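Local coordinates for protein ATP-dependent CLP protease, putative (Plasmodium falciparum, PDB 2F6I) that probably cleaves proteins to small peptides, as the serine protease subunit of an ATP-dependent Clp system, at residues L189-K192 against I196-E199. Numbering follows the deposited sequence.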
ATOM      1  N   LEU C 189      38.064   0.532  27.515  1.00 47.45           N
ATOM      2  CA  LEU C 189      38.930   1.220  28.462  1.00 49.03           C
ATOM      3  C   LEU C 189      38.398   2.587  28.885  1.00 48.75           C
ATOM      4  O   LEU C 189      38.395   2.920  30.072  1.00 48.12           O
ATOM      5  CB  LEU C 189      40.332   1.374  27.870  1.00 50.24           C
ATOM      6  CG  LEU C 189      41.369   1.997  28.808  1.00 54.38           C
ATOM      7  CD1 LEU C 189      41.422   1.209  30.117  1.00 52.30           C
ATOM      8  CD2 LEU C 189      42.733   2.012  28.127  1.00 52.85           C
ATOM      9  N   GLU C 190      37.949   3.379  27.920  1.00 48.97           N
ATOM     10  CA  GLU C 190      37.424   4.701  28.232  1.00 49.77           C
ATOM     11  C   GLU C 190      36.199   4.575  29.132  1.00 49.87           C
ATOM     12  O   GLU C 190      35.939   5.442  29.970  1.00 49.63           O
ATOM     13  CB  GLU C 190      37.072   5.443  26.942  1.00 50.26           C
ATOM     14  CG  GLU C 190      38.262   5.598  26.005  1.00 53.42           C
ATOM     15  CD  GLU C 190      37.940   6.399  24.754  1.00 55.75           C
ATOM     16  OE1 GLU C 190      36.959   6.055  24.059  1.00 57.19           O
ATOM     17  OE2 GLU C 190      38.678   7.367  24.463  1.00 55.82           O
ATOM     18  N   ALA C 191      35.457   3.485  28.965  1.00 49.51           N
ATOM     19  CA  ALA C 191      34.268   3.239  29.772  1.00 48.64           C
ATOM     20  C   ALA C 191      34.685   2.985  31.216  1.00 47.63           C
ATOM     21  O   ALA C 191      34.028   3.438  32.151  1.00 47.80           O
ATOM     22  CB  ALA C 191      33.501   2.041  29.228  1.00 46.22           C
ATOM     23  N   LYS C 192      35.779   2.254  31.391  1.00 48.02           N
ATOM     24  CA  LYS C 192      36.284   1.949  32.721  1.00 49.68           C
ATOM     25  C   LYS C 192      36.748   3.227  33.416  1.00 49.92           C
ATOM     26  O   LYS C 192      36.411   3.475  34.573  1.00 48.98           O
ATOM     27  CB  LYS C 192      37.446   0.965  32.630  1.00 49.85           C
ATOM     28  CG  LYS C 192      38.108   0.672  33.961  1.00 51.89           C
ATOM     29  CD  LYS C 192      39.303  -0.238  33.775  1.00 53.09           C
ATOM     30  CE  LYS C 192      40.000  -0.505  35.091  1.00 54.73           C
ATOM     31  NZ  LYS C 192      41.161  -1.416  34.899  1.00 59.45           N
ATOM     32  N   ILE C 196      32.002   3.401  34.389  1.00 46.24           N
ATOM     33  CA  ILE C 196      30.832   2.615  34.000  1.00 44.78           C
ATOM     34  C   ILE C 196      31.068   1.130  34.262  1.00 43.09           C
ATOM     35  O   ILE C 196      30.169   0.423  34.709  1.00 43.31           O
ATOM     36  CB  ILE C 196      30.488   2.832  32.507  1.00 44.87           C
ATOM     37  CG1 ILE C 196      30.019   4.274  32.298  1.00 44.58           C
ATOM     38  CG2 ILE C 196      29.407   1.849  32.062  1.00 43.67           C
ATOM     39  CD1 ILE C 196      29.792   4.650  30.849  1.00 45.28           C
ATOM     40  N   ILE C 197      32.276   0.663  33.976  1.00 43.98           N
ATOM     41  CA  ILE C 197      32.630  -0.733  34.212  1.00 46.01           C
ATOM     42  C   ILE C 197      33.880  -0.774  35.079  1.00 48.28           C
ATOM     43  O   ILE C 197      34.646   0.188  35.126  1.00 49.44           O
ATOM     44  CB  ILE C 197      32.919  -1.490  32.897  1.00 44.43           C
ATOM     45  CG1 ILE C 197      34.044  -0.792  32.129  1.00 43.43           C
ATOM     46  CG2 ILE C 197      31.651  -1.580  32.063  1.00 43.01           C
ATOM     47  CD1 ILE C 197      34.465  -1.502  30.864  1.00 43.23           C
ATOM     48  N   ASP C 198      34.088  -1.892  35.762  1.00 50.76           N
ATOM     49  CA  ASP C 198      35.244  -2.038  36.633  1.00 53.15           C
ATOM     50  C   ASP C 198      36.471  -2.570  35.903  1.00 54.84           C
ATOM     51  O   ASP C 198      37.595  -2.171  36.202  1.00 56.92           O
ATOM     52  CB  ASP C 198      34.897  -2.954  37.803  1.00 53.05           C
ATOM     53  CG  ASP C 198      33.657  -2.499  38.540  1.00 55.43           C
ATOM     54  OD1 ASP C 198      33.648  -1.353  39.039  1.00 57.82           O
ATOM     55  OD2 ASP C 198      32.689  -3.282  38.617  1.00 56.03           O
ATOM     56  N   GLU C 199      36.264  -3.468  34.945  1.00 56.22           N
ATOM     57  CA  GLU C 199      37.395  -4.019  34.213  1.00 58.20           C
ATOM     58  C   GLU C 199      37.084  -4.508  32.808  1.00 56.44           C
ATOM     59  O   GLU C 199      35.955  -4.886  32.496  1.00 56.54           O
ATOM     60  CB  GLU C 199      38.036  -5.152  35.020  1.00 61.73           C
ATOM     61  CG  GLU C 199      37.050  -6.161  35.571  1.00 67.13           C
ATOM     62  CD  GLU C 199      37.722  -7.203  36.447  1.00 72.71           C
ATOM     63  OE1 GLU C 199      38.460  -6.809  37.378  1.00 73.86           O
ATOM     64  OE2 GLU C 199      37.509  -8.414  36.210  1.00 74.62           O
TER
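I196 N donates a hydrogen bond to A191 O at 3.0 Å, with an angle of 160° at the hydrogen. The bond closes the turn at the end of helix 188-194.

The tight part lies next to it. I197 lays its CG1 branch against the helix: CG1 is 3.6 Å from K192 N, and CD1 is 4.0 Å from A191 CB. The branch sits between the backbone N and the carbonyl carbon of I197 (chi1 58°), which brings it onto the helix. A CA-H...O contact, K192 CA to I197 O at 3.4 Å, adds a second backbone link. A191 and I196 also touch I131 of strand 130-132, and both isoleucines touch L115 of helix 109-116.

The solvent side is looser. The exposed K192 side chain is fully extended, with CG anti to the backbone N (chi1 175°), and few contacts hold it. Its methylenes run alongside the carbonyls of I197 and D198. The closest approach is CE to D198 O at 3.1 Å, a short carbon-oxygen contact and not a hydrogen bond. K192 NZ stays 6.5 Å from E199 OE1, so no salt bridge forms between them. D198 turns away and pairs with R123.

The 6→1 bond is consistent with a Schellman-type helix end. In this ClpP fold, the turn leads from the helix into strand 199-200, outermost within this chain in the parallel sheet.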